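Local coordinates for YghZ aldo-keto reductase (Escherichia coli, PDB 3N6Q), which probably catalyses the nicotinamide cofactor-dependent reduction of aldehydes and ketones to alcohols, as other TIM-barrel aldo-keto reductases do, at residues I57-L62 with E91-T96; G218-T223 with V295-I300; F36-A41 with P70-E75; Y115-L120 with L153-Q158. All coordinates share one frame; numbering follows the deposited sequence.

How the contacts relate
Contacts 1 and 2 are parallel strand pairings of one barrel, their centres 13 Å apart, and they meet in its interior, where Asp61 CB lies 3.5 Å from Leu299 CD2 and His59 CD2 lies 3.6 Å from Ile220 CD1. Contact 3 packs a loop on helix 72-84, which joins the two strands of contact 1; Thr96 OG1 and Glu74 OE2, 2.6 Å apart, tie helix to strand. Contact 4 pairs two outer helices, and its nearest atoms are about 4 Å from contact 1. Asp61 of contact 1, salt-bridged to Lys97, marks the probable active-site end. The bound magnesium ion lies about 13 Å from the His38 side chain of contact 3.

Contact 1 (I57-L62 with E91-T96); sequences ITHFDL and ELIIST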
loop_
_atom_site.group_PDB
_atom_site.type_symbol
_atom_site.label_atom_id
_atom_site.label_comp_id
_atom_site.label_asym_id
_atom_site.label_seq_id
_atom_site.Cartn_x
_atom_site.Cartn_y
_atom_site.Cartn_z
ATOM N N ILE B 57 25.005 -5.904 -22.437
ATOM C CA ILE B 57 25.054 -5.303 -21.089
ATOM C C ILE B 57 23.686 -4.670 -20.805
ATOM O O ILE B 57 23.317 -3.683 -21.428
ATOM C CB ILE B 57 26.159 -4.298 -20.989
ATOM C CG1 ILE B 57 27.511 -5.009 -21.245
ATOM C CG2 ILE B 57 26.127 -3.606 -19.607
ATOM C CD1 ILE B 57 28.630 -4.066 -21.208
ATOM N N THR B 58 22.963 -5.256 -19.873
ATOM C CA THR B 58 21.574 -4.891 -19.606
ATOM C C THR B 58 21.482 -4.125 -18.270
ATOM O O THR B 58 20.361 -3.659 -17.892
ATOM C CB THR B 58 20.714 -6.111 -19.464
ATOM O OG1 THR B 58 21.356 -6.984 -18.514
ATOM C CG2 THR B 58 20.536 -6.860 -20.808
ATOM N N HIS B 59 22.621 -3.938 -17.591
ATOM C CA HIS B 59 22.588 -3.311 -16.228
ATOM C C HIS B 59 23.433 -2.032 -16.257
ATOM O O HIS B 59 24.619 -2.008 -16.692
ATOM C CB HIS B 59 23.115 -4.280 -15.100
ATOM C CG HIS B 59 23.169 -3.646 -13.732
ATOM N ND1 HIS B 59 22.201 -2.742 -13.299
ATOM C CD2 HIS B 59 24.063 -3.764 -12.711
ATOM C CE1 HIS B 59 22.523 -2.311 -12.074
ATOM N NE2 HIS B 59 23.623 -2.947 -11.676
ATOM N N PHE B 60 22.720 -0.927 -15.961
ATOM C CA PHE B 60 23.202 0.444 -15.985
ATOM C C PHE B 60 23.092 0.919 -14.539
ATOM O O PHE B 60 22.003 0.976 -13.957
ATOM C CB PHE B 60 22.307 1.267 -16.922
ATOM C CG PHE B 60 22.440 0.840 -18.352
ATOM C CD1 PHE B 60 23.502 1.284 -19.074
ATOM C CD2 PHE B 60 21.781 -0.284 -18.798
ATOM C CE1 PHE B 60 23.767 0.787 -20.347
ATOM C CE2 PHE B 60 22.060 -0.819 -20.066
ATOM C CZ PHE B 60 23.035 -0.249 -20.836
ATOM N N ASP B 61 24.225 1.305 -13.972
ATOM C CA ASP B 61 24.278 1.590 -12.535
ATOM C C ASP B 61 24.530 3.098 -12.331
ATOM O O ASP B 61 25.519 3.646 -12.791
ATOM C CB ASP B 61 25.391 0.740 -11.871
ATOM C CG ASP B 61 25.585 1.055 -10.367
ATOM O OD1 ASP B 61 24.758 0.559 -9.550
ATOM O OD2 ASP B 61 26.549 1.777 -10.007
ATOM N N LEU B 62 23.603 3.742 -11.622
ATOM C CA LEU B 62 23.623 5.199 -11.400
ATOM C C LEU B 62 23.680 5.466 -9.900
ATOM O O LEU B 62 23.629 4.516 -9.100
ATOM C CB LEU B 62 22.370 5.835 -11.986
ATOM C CG LEU B 62 22.458 5.773 -13.523
ATOM C CD1 LEU B 62 21.655 4.617 -14.150
ATOM C CD2 LEU B 62 22.006 7.161 -14.162
ATOM N N GLU B 91 13.878 -4.623 -20.638
ATOM C CA GLU B 91 15.090 -5.427 -20.835
ATOM C C GLU B 91 16.282 -4.894 -20.016
ATOM O O GLU B 91 17.404 -5.398 -20.183
ATOM C CB GLU B 91 15.435 -5.433 -22.335
ATOM C CG GLU B 91 14.441 -6.326 -23.081
ATOM C CD GLU B 91 14.569 -6.234 -24.580
ATOM O OE1 GLU B 91 15.654 -6.482 -25.123
ATOM O OE2 GLU B 91 13.543 -5.970 -25.227
ATOM N N LEU B 92 16.091 -3.767 -19.298
ATOM C CA LEU B 92 17.189 -3.100 -18.589
ATOM C C LEU B 92 17.043 -3.247 -17.082
ATOM O O LEU B 92 15.905 -3.251 -16.557
ATOM C CB LEU B 92 17.214 -1.568 -18.874
ATOM C CG LEU B 92 17.339 -1.205 -20.356
ATOM C CD1 LEU B 92 17.459 0.359 -20.430
ATOM C CD2 LEU B 92 18.601 -1.878 -20.969
ATOM N N ILE B 93 18.170 -3.339 -16.381
ATOM C CA ILE B 93 18.184 -3.239 -14.899
ATOM C C ILE B 93 18.872 -1.947 -14.525
ATOM O O ILE B 93 20.025 -1.711 -14.860
ATOM C CB ILE B 93 18.953 -4.436 -14.240
ATOM C CG1 ILE B 93 18.393 -5.757 -14.722
ATOM C CG2 ILE B 93 19.005 -4.287 -12.665
ATOM C CD1 ILE B 93 16.874 -5.977 -14.299
ATOM N N ILE B 94 18.061 -1.012 -14.035
ATOM C CA ILE B 94 18.553 0.323 -13.765
ATOM C C ILE B 94 18.653 0.460 -12.246
ATOM O O ILE B 94 17.682 0.219 -11.530
ATOM C CB ILE B 94 17.567 1.401 -14.338
ATOM C CG1 ILE B 94 17.520 1.302 -15.880
ATOM C CG2 ILE B 94 18.026 2.802 -13.809
ATOM C CD1 ILE B 94 16.352 2.054 -16.534
ATOM N N SER B 95 19.798 0.906 -11.727
ATOM C CA SER B 95 19.865 1.134 -10.310
ATOM C C SER B 95 20.137 2.614 -9.968
ATOM O O SER B 95 20.617 3.392 -10.824
ATOM C CB SER B 95 20.959 0.296 -9.672
ATOM O OG SER B 95 22.168 0.649 -10.349
ATOM N N THR B 96 19.693 3.030 -8.778
ATOM C CA THR B 96 20.280 4.239 -8.214
ATOM C C THR B 96 20.429 4.125 -6.702
ATOM O O THR B 96 20.206 3.044 -6.154
ATOM C CB THR B 96 19.450 5.500 -8.621
ATOM O OG1 THR B 96 20.216 6.656 -8.317
ATOM C CG2 THR B 96 18.166 5.557 -7.800
#
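His59 meets the 91-96 strand through the edge of its imidazole, with Ile93 O and Ser95 CB both in the ring plane. The ND1-H points at Ile93 O over 2.9 Å and is nearly straight at 172°. It comes from well above the carbonyl plane; Ile93 O also accepts Phe60 N at 3.0 Å, nearly in line with its C=O, so the two donors arrive from different directions. With CG anti to the backbone N (chi1 177°), the ring's ND1 edge is brought to the neighbouring strand, and Ile93 CG2 sits 3.6 Å from ND1. A leucine in place of His59 would probably leave Ile93 O with the Phe60 amide as its one donor across this pair and let the side chain turn more freely. On the other sheet face the Phe60 ring is met obliquely by Leu92, CE2 to CD2 3.7 Å. Farther along, Ser95 OG donates to Asp61 OD1 at 2.7 Å from above the carboxylate plane, while Asp61 OD2 is salt-bridged to Lys97. Backbone bonds such as Ile93 N to Thr58 O, 2.7 Å, and Ser95 N to Phe60 O, 3.1 Å, fix the parallel register. The strands, inclined by 13°, frame a beta-alpha-beta unit of the TIM barrel, and the Asp61-Lys97 pair is consistent with the aspartate-lysine pair of an aldo-keto reductase active site.

Contact 2 (G218-T223 with V295-I300); sequences GCIAFT and VTSVLI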
loop_
_atom_site.group_PDB
_atom_site.type_symbol
_atom_site.label_atom_id
_atom_site.label_comp_id
_atom_site.label_asym_id
_atom_site.label_seq_id
_atom_site.Cartn_x
_atom_site.Cartn_y
_atom_site.Cartn_z
ATOM N N GLY B 218 23.932 -11.090 -3.867
ATOM C CA GLY B 218 24.942 -10.958 -4.933
ATOM C C GLY B 218 26.023 -9.924 -4.624
ATOM O O GLY B 218 25.999 -9.233 -3.615
ATOM N N CYS B 219 27.030 -9.870 -5.476
ATOM C CA CYS B 219 28.176 -9.016 -5.266
ATOM C C CYS B 219 28.532 -8.382 -6.619
ATOM O O CYS B 219 28.884 -9.104 -7.578
ATOM C CB CYS B 219 29.392 -9.862 -4.793
ATOM S SG CYS B 219 30.832 -8.838 -4.465
ATOM N N ILE B 220 28.523 -7.038 -6.690
ATOM C CA ILE B 220 28.880 -6.376 -7.889
ATOM C C ILE B 220 30.089 -5.504 -7.605
ATOM O O ILE B 220 30.078 -4.679 -6.704
ATOM C CB ILE B 220 27.675 -5.631 -8.574
ATOM C CG1 ILE B 220 28.198 -4.904 -9.800
ATOM C CG2 ILE B 220 27.108 -4.581 -7.576
ATOM C CD1 ILE B 220 27.042 -4.412 -10.752
ATOM N N ALA B 221 31.208 -5.802 -8.274
ATOM C CA ALA B 221 32.456 -5.126 -7.968
ATOM C C ALA B 221 32.565 -3.699 -8.548
ATOM O O ALA B 221 32.630 -3.484 -9.774
ATOM C CB ALA B 221 33.694 -6.006 -8.462
ATOM N N PHE B 222 32.738 -2.718 -7.650
ATOM C CA PHE B 222 32.935 -1.315 -8.065
ATOM C C PHE B 222 34.441 -1.068 -8.189
ATOM O O PHE B 222 35.260 -1.655 -7.451
ATOM C CB PHE B 222 32.347 -0.420 -6.951
ATOM C CG PHE B 222 32.533 1.055 -7.190
ATOM C CD1 PHE B 222 31.778 1.708 -8.162
ATOM C CD2 PHE B 222 33.450 1.783 -6.451
ATOM C CE1 PHE B 222 31.940 3.075 -8.412
ATOM C CE2 PHE B 222 33.623 3.153 -6.695
ATOM C CZ PHE B 222 32.849 3.803 -7.673
ATOM N N THR B 223 34.838 -0.250 -9.172
ATOM C CA THR B 223 36.267 0.032 -9.512
ATOM C C THR B 223 37.108 -1.264 -9.700
ATOM O O THR B 223 38.178 -1.394 -9.115
ATOM C CB THR B 223 37.055 0.927 -8.546
ATOM O OG1 THR B 223 36.983 0.444 -7.186
ATOM C CG2 THR B 223 36.526 2.400 -8.632
ATOM N N VAL B 295 31.560 -13.454 -7.519
ATOM C CA VAL B 295 31.277 -12.112 -8.011
ATOM C C VAL B 295 30.191 -12.267 -9.054
ATOM O O VAL B 295 30.329 -13.065 -9.996
ATOM C CB VAL B 295 32.551 -11.466 -8.574
ATOM C CG1 VAL B 295 32.246 -10.159 -9.393
ATOM C CG2 VAL B 295 33.515 -11.111 -7.438
ATOM N N THR B 296 29.090 -11.530 -8.898
ATOM C CA THR B 296 28.008 -11.558 -9.897
ATOM C C THR B 296 28.323 -10.760 -11.169
ATOM O O THR B 296 27.959 -11.169 -12.305
ATOM C CB THR B 296 26.701 -10.938 -9.246
ATOM O OG1 THR B 296 26.507 -11.507 -7.948
ATOM C CG2 THR B 296 25.500 -11.202 -10.105
ATOM N N SER B 297 29.010 -9.632 -11.012
ATOM C CA SER B 297 29.253 -8.716 -12.137
ATOM C C SER B 297 30.384 -7.784 -11.758
ATOM O O SER B 297 30.692 -7.601 -10.541
ATOM C CB SER B 297 27.922 -7.931 -12.441
ATOM O OG SER B 297 28.080 -7.162 -13.642
ATOM N N VAL B 298 31.018 -7.171 -12.768
ATOM C CA VAL B 298 32.021 -6.150 -12.527
ATOM C C VAL B 298 31.529 -4.882 -13.205
ATOM O O VAL B 298 30.972 -4.919 -14.277
ATOM C CB VAL B 298 33.404 -6.569 -13.073
ATOM C CG1 VAL B 298 33.874 -7.868 -12.330
ATOM C CG2 VAL B 298 33.334 -6.865 -14.578
ATOM N N LEU B 299 31.642 -3.792 -12.489
ATOM C CA LEU B 299 31.162 -2.491 -12.997
ATOM C C LEU B 299 32.202 -1.758 -13.767
ATOM O O LEU B 299 33.188 -1.272 -13.226
ATOM C CB LEU B 299 30.738 -1.614 -11.824
ATOM C CG LEU B 299 29.293 -1.770 -11.464
ATOM C CD1 LEU B 299 29.128 -1.228 -9.986
ATOM C CD2 LEU B 299 28.407 -1.000 -12.495
ATOM N N ILE B 300 31.983 -1.637 -15.068
ATOM C CA ILE B 300 32.934 -1.011 -15.949
ATOM C C ILE B 300 32.489 0.434 -16.182
ATOM O O ILE B 300 31.351 0.664 -16.593
ATOM C CB ILE B 300 32.914 -1.686 -17.334
ATOM C CG1 ILE B 300 33.276 -3.161 -17.158
ATOM C CG2 ILE B 300 33.930 -0.964 -18.249
ATOM C CD1 ILE B 300 34.531 -3.253 -16.374
HETATM O O HOH W 1 33.196 0.739 -11.264
#
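Ile220 and Leu299 cross at about a right angle between strands 218-221 and 297-300, a parallel pair of the TIM barrel in which the last strand also pairs with strand 24-31 to close the cylinder. Ile220, whose CG1 is anti to its own amide nitrogen (chi1 177°), reaches over to Leu299, CD1 to CG 3.5 Å, and its CD1 also rests against Ser297 CB. On the opposite sheet face the contact is lighter, with Ala221 CB 4.3 Å from Val298 CG1. Phe222 turns the edge of its ring to Leu299 CD1, and Trp33 meets the same ring with the planes at about 50°. At the start of the pair the ladder is irregular: Thr296 has a helix-like backbone and is skipped in the register, and its side chain acts in place of a backbone acceptor. Its OG1 accepts the Cys219 amide at 3.0 Å, 168° at the hydrogen, while Thr296 N returns a bond to Cys219 O at 2.8 Å, with Ser297 N a weak second donor. A valine in place of Thr296 would probably leave the buried Cys219 N-H without its acceptor. Regular bonds follow, Ala221 N to Ser297 O and Leu299 N to Ala221 O, each 2.9 Å. Beyond them the direct ladder gives way to one water, which accepts from Thr223 N and donates to Leu299 O, 2.8 Å from each atom.

Contact 3 (F36-A41 with P70-E75); sequences FGHVNA and PGSAEE
His38 lies across Ser72, where the loop that follows barrel strand 24-31 rests on the first turn of helix 72-84, one of the outer helices of the TIM barrel. From His38 CB the side chain sets out anti to the carbonyl carbon (chi1 -72°), which lays the imidazole over the serine: CG is 3.7 Å and CD2 3.5 Å from Ser72 CB, and ND1 lies over the same carbon. This is a CH-pi contact, since Ser72 CB stands almost directly over the ring centre. At the far end CE1 is 3.3 Å from Glu75 OE1, and NE2 makes a weak bond to that oxygen, 3.0 Å long but bent to 125°, with ring and carboxylate planes 47° apart. The backbone N of His38 also bonds weakly to Ser72 OG, whose stronger partner is Pro69 O. Deeper in, Phe36 CB touches Ala73 CB at 3.9 Å. Phe36 O receives a CA-H contact, 3.1 Å from Ala73 CA, as well as a hydrogen bond from Asn76. The loop includes a type I turn closed by Asn40 N to Gly37 O, 3.1 Å; separately, Asn40 OD1 accepts Gly37 N in its carbonyl plane, on a lone pair, at 3.0 Å.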
loop_
_atom_site.group_PDB
_atom_site.type_symbol
_atom_site.label_atom_id
_atom_site.label_comp_id
_atom_site.label_asym_id
_atom_site.label_seq_id
_atom_site.Cartn_x
_atom_site.Cartn_y
_atom_site.Cartn_z
ATOM N N PHE B 36 29.007 10.895 -17.873
ATOM C CA PHE B 36 27.587 11.168 -18.127
ATOM C C PHE B 36 27.059 12.443 -17.504
ATOM O O PHE B 36 25.863 12.571 -17.309
ATOM C CB PHE B 36 26.696 9.971 -17.694
ATOM C CG PHE B 36 26.953 8.714 -18.546
ATOM C CD1 PHE B 36 26.185 8.494 -19.643
ATOM C CD2 PHE B 36 28.118 7.942 -18.367
ATOM C CE1 PHE B 36 26.405 7.381 -20.532
ATOM C CE2 PHE B 36 28.414 6.848 -19.252
ATOM C CZ PHE B 36 27.545 6.545 -20.305
ATOM N N GLY B 37 27.954 13.367 -17.200
ATOM C CA GLY B 37 27.573 14.643 -16.582
ATOM C C GLY B 37 27.229 15.679 -17.631
ATOM O O GLY B 37 27.310 15.407 -18.838
ATOM N N HIS B 38 26.799 16.867 -17.176
ATOM C CA HIS B 38 26.585 17.965 -18.145
ATOM C C HIS B 38 27.907 18.423 -18.722
ATOM O O HIS B 38 27.923 19.193 -19.697
ATOM C CB HIS B 38 25.892 19.152 -17.454
ATOM C CG HIS B 38 24.460 18.885 -17.147
ATOM N ND1 HIS B 38 23.641 18.147 -17.973
ATOM C CD2 HIS B 38 23.692 19.291 -16.106
ATOM C CE1 HIS B 38 22.433 18.082 -17.434
ATOM N NE2 HIS B 38 22.424 18.830 -16.338
ATOM N N VAL B 39 29.014 18.023 -18.098
ATOM C CA VAL B 39 30.316 18.324 -18.718
ATOM C C VAL B 39 30.751 17.432 -19.878
ATOM O O VAL B 39 31.814 17.679 -20.486
ATOM C CB VAL B 39 31.464 18.359 -17.698
ATOM C CG1 VAL B 39 31.160 19.344 -16.610
ATOM C CG2 VAL B 39 31.707 16.948 -17.101
ATOM N N ASN B 40 29.947 16.429 -20.187
ATOM C CA ASN B 40 30.234 15.475 -21.230
ATOM C C ASN B 40 29.188 15.649 -22.309
ATOM O O ASN B 40 27.974 15.599 -22.035
ATOM C CB ASN B 40 30.149 14.039 -20.682
ATOM C CG ASN B 40 31.103 13.808 -19.495
ATOM O OD1 ASN B 40 30.681 13.762 -18.322
ATOM N ND2 ASN B 40 32.409 13.763 -19.784
ATOM N N ALA B 41 29.621 15.720 -23.565
ATOM C CA ALA B 41 28.638 15.807 -24.674
ATOM C C ALA B 41 27.668 14.636 -24.705
ATOM O O ALA B 41 28.081 13.487 -24.493
ATOM C CB ALA B 41 29.374 15.913 -26.054
ATOM N N PRO B 70 25.950 17.100 -9.628
ATOM C CA PRO B 70 25.121 16.022 -9.066
ATOM C C PRO B 70 23.761 15.933 -9.709
ATOM O O PRO B 70 23.106 16.974 -9.956
ATOM C CB PRO B 70 24.977 16.438 -7.611
ATOM C CG PRO B 70 26.375 16.992 -7.335
ATOM C CD PRO B 70 26.646 17.839 -8.550
ATOM N N GLY B 71 23.375 14.715 -10.074
ATOM C CA GLY B 71 22.060 14.468 -10.624
ATOM C C GLY B 71 22.091 14.501 -12.138
ATOM O O GLY B 71 21.143 14.039 -12.781
ATOM N N SER B 72 23.181 14.982 -12.727
ATOM C CA SER B 72 23.139 15.182 -14.203
ATOM C C SER B 72 23.251 13.859 -14.941
ATOM O O SER B 72 22.730 13.721 -16.036
ATOM C CB SER B 72 24.218 16.177 -14.697
ATOM O OG SER B 72 25.547 15.788 -14.340
ATOM N N ALA B 73 23.975 12.893 -14.361
ATOM C CA ALA B 73 24.003 11.535 -14.990
ATOM C C ALA B 73 22.619 10.919 -15.055
ATOM O O ALA B 73 22.210 10.445 -16.087
ATOM C CB ALA B 73 24.996 10.541 -14.244
ATOM N N GLU B 74 21.836 11.020 -13.987
ATOM C CA GLU B 74 20.469 10.538 -14.046
ATOM C C GLU B 74 19.638 11.272 -15.121
ATOM O O GLU B 74 18.818 10.641 -15.780
ATOM C CB GLU B 74 19.812 10.798 -12.683
ATOM C CG GLU B 74 20.211 9.598 -11.700
ATOM C CD GLU B 74 19.682 9.839 -10.316
ATOM O OE1 GLU B 74 19.322 11.031 -10.033
ATOM O OE2 GLU B 74 19.608 8.864 -9.511
ATOM N N GLU B 75 19.720 12.605 -15.122
ATOM C CA GLU B 75 18.957 13.383 -16.164
ATOM C C GLU B 75 19.329 12.982 -17.605
ATOM O O GLU B 75 18.454 12.786 -18.463
ATOM C CB GLU B 75 19.262 14.874 -16.023
ATOM C CG GLU B 75 18.754 15.449 -14.773
ATOM C CD GLU B 75 19.043 16.961 -14.634
ATOM O OE1 GLU B 75 19.868 17.526 -15.363
ATOM O OE2 GLU B 75 18.434 17.582 -13.734
#

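Contact 4 (Y115-L120 with L153-Q158); sequences YLLASL and LAHAVQ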
loop_
_atom_site.group_PDB
_atom_site.type_symbol
_atom_site.label_atom_id
_atom_site.label_comp_id
_atom_site.label_asym_id
_atom_site.label_seq_id
_atom_site.Cartn_x
_atom_site.Cartn_y
_atom_site.Cartn_z
ATOM N N TYR B 115 16.080 11.547 3.836
ATOM C CA TYR B 115 16.972 11.669 2.713
ATOM C C TYR B 115 16.771 10.597 1.677
ATOM O O TYR B 115 16.657 10.900 0.477
ATOM C CB TYR B 115 18.424 11.708 3.188
ATOM C CG TYR B 115 19.469 11.587 2.116
ATOM C CD1 TYR B 115 19.484 12.420 0.994
ATOM C CD2 TYR B 115 20.541 10.691 2.290
ATOM C CE1 TYR B 115 20.496 12.269 0.012
ATOM C CE2 TYR B 115 21.540 10.538 1.337
ATOM C CZ TYR B 115 21.512 11.342 0.204
ATOM O OH TYR B 115 22.485 11.211 -0.771
ATOM N N LEU B 116 16.648 9.351 2.133
ATOM C CA LEU B 116 16.548 8.241 1.185
ATOM C C LEU B 116 15.255 8.380 0.366
ATOM O O LEU B 116 15.271 8.197 -0.846
ATOM C CB LEU B 116 16.590 6.890 1.900
ATOM C CG LEU B 116 17.947 6.206 1.827
ATOM C CD1 LEU B 116 19.020 7.110 2.347
ATOM C CD2 LEU B 116 17.878 4.862 2.691
ATOM N N LEU B 117 14.136 8.668 1.016
ATOM C CA LEU B 117 12.897 8.637 0.272
ATOM C C LEU B 117 12.748 9.914 -0.575
ATOM O O LEU B 117 12.261 9.842 -1.715
ATOM C CB LEU B 117 11.671 8.456 1.200
ATOM C CG LEU B 117 11.659 7.059 1.874
ATOM C CD1 LEU B 117 10.380 6.893 2.767
ATOM C CD2 LEU B 117 11.779 5.893 0.830
ATOM N N ALA B 118 13.171 11.060 -0.048
ATOM C CA ALA B 118 13.139 12.298 -0.882
ATOM C C ALA B 118 14.069 12.093 -2.070
ATOM O O ALA B 118 13.761 12.556 -3.194
ATOM C CB ALA B 118 13.620 13.556 -0.066
ATOM N N SER B 119 15.241 11.492 -1.819
ATOM C CA SER B 119 16.234 11.371 -2.888
ATOM C C SER B 119 15.709 10.425 -3.995
ATOM O O SER B 119 15.897 10.711 -5.218
ATOM C CB SER B 119 17.576 10.846 -2.387
ATOM O OG SER B 119 18.462 10.845 -3.487
ATOM N N LEU B 120 15.095 9.313 -3.581
ATOM C CA LEU B 120 14.587 8.326 -4.587
ATOM C C LEU B 120 13.516 9.048 -5.440
ATOM O O LEU B 120 13.440 8.872 -6.682
ATOM C CB LEU B 120 13.928 7.136 -3.893
ATOM C CG LEU B 120 13.245 6.082 -4.786
ATOM C CD1 LEU B 120 14.184 5.619 -5.969
ATOM C CD2 LEU B 120 12.793 4.893 -3.914
ATOM N N LEU B 153 14.279 1.580 2.732
ATOM C CA LEU B 153 14.375 0.642 1.609
ATOM C C LEU B 153 13.090 -0.185 1.476
ATOM O O LEU B 153 12.610 -0.364 0.336
ATOM C CB LEU B 153 15.601 -0.299 1.786
ATOM C CG LEU B 153 16.916 0.431 1.844
ATOM C CD1 LEU B 153 18.058 -0.653 2.140
ATOM C CD2 LEU B 153 17.205 1.175 0.532
ATOM N N ALA B 154 12.518 -0.681 2.590
ATOM C CA ALA B 154 11.298 -1.480 2.507
ATOM C C ALA B 154 10.131 -0.690 1.926
ATOM O O ALA B 154 9.350 -1.213 1.154
ATOM C CB ALA B 154 10.907 -2.076 3.844
ATOM N N HIS B 155 10.016 0.566 2.353
ATOM C CA HIS B 155 8.984 1.423 1.814
ATOM C C HIS B 155 9.151 1.640 0.300
ATOM O O HIS B 155 8.161 1.647 -0.441
ATOM C CB HIS B 155 8.990 2.762 2.567
ATOM C CG HIS B 155 7.850 3.655 2.175
ATOM N ND1 HIS B 155 6.578 3.499 2.705
ATOM C CD2 HIS B 155 7.745 4.585 1.205
ATOM C CE1 HIS B 155 5.771 4.378 2.140
ATOM N NE2 HIS B 155 6.464 5.078 1.260
ATOM N N ALA B 156 10.396 1.770 -0.172
ATOM C CA ALA B 156 10.641 1.931 -1.621
ATOM C C ALA B 156 10.081 0.727 -2.357
ATOM O O ALA B 156 9.463 0.820 -3.433
ATOM C CB ALA B 156 12.188 2.073 -1.891
ATOM N N VAL B 157 10.314 -0.449 -1.795
ATOM C CA VAL B 157 9.785 -1.678 -2.445
ATOM C C VAL B 157 8.265 -1.790 -2.326
ATOM O O VAL B 157 7.549 -2.024 -3.326
ATOM C CB VAL B 157 10.482 -2.970 -1.832
ATOM C CG1 VAL B 157 9.879 -4.296 -2.482
ATOM C CG2 VAL B 157 11.976 -2.890 -2.116
ATOM N N GLN B 158 7.724 -1.523 -1.134
ATOM C CA GLN B 158 6.279 -1.736 -0.958
ATOM C C GLN B 158 5.530 -0.726 -1.789
ATOM O O GLN B 158 4.476 -1.043 -2.314
ATOM C CB GLN B 158 5.856 -1.541 0.515
ATOM C CG GLN B 158 6.349 -2.692 1.418
ATOM C CD GLN B 158 6.426 -2.327 2.896
ATOM O OE1 GLN B 158 6.317 -1.157 3.279
ATOM N NE2 GLN B 158 6.706 -3.330 3.725
#
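Leu120 presses one methyl branch against Ala156, CD2 to CB 3.5 Å, the closest side-chain approach between segments 115-120 and 153-158. The leucine gets there because its CG is anti to the backbone N (chi1 175°), and the single methyl of Ala156 presents little bulk to block it. Around this tight point the packing widens. Leu116 CD2 and Leu153 CD2, still buried and turned toward the barrel sheet, stand 4.3 Å apart. The outer side differs in its exposure: there the buried Leu117 and the partly exposed His155 cross at about a right angle, CD1 to CD2 3.8 Å, with the methyl reaching the imidazole obliquely. Leu117 CD2 comes no nearer than 4.5 Å to Ala156 N. No hydrogen bond joins the two segments, and the surface they bury, 217 Å², is modest, in line with axes 10.1 Å apart at their closest and inclined by 36°. The outward side is partly covered by the third subunit, whose Leu163 packs on Leu117 and whose Gln158 packs on His155. On the inner side Phe135, from strand 132-137, which lies between the two helices in the chain, touches Leu120, Leu153 and Ala156; Ala98 of strand 93-98 backs Leu116, and Val165 of strand 162-168 backs Leu153, placing the pair in the helical layer around the barrel.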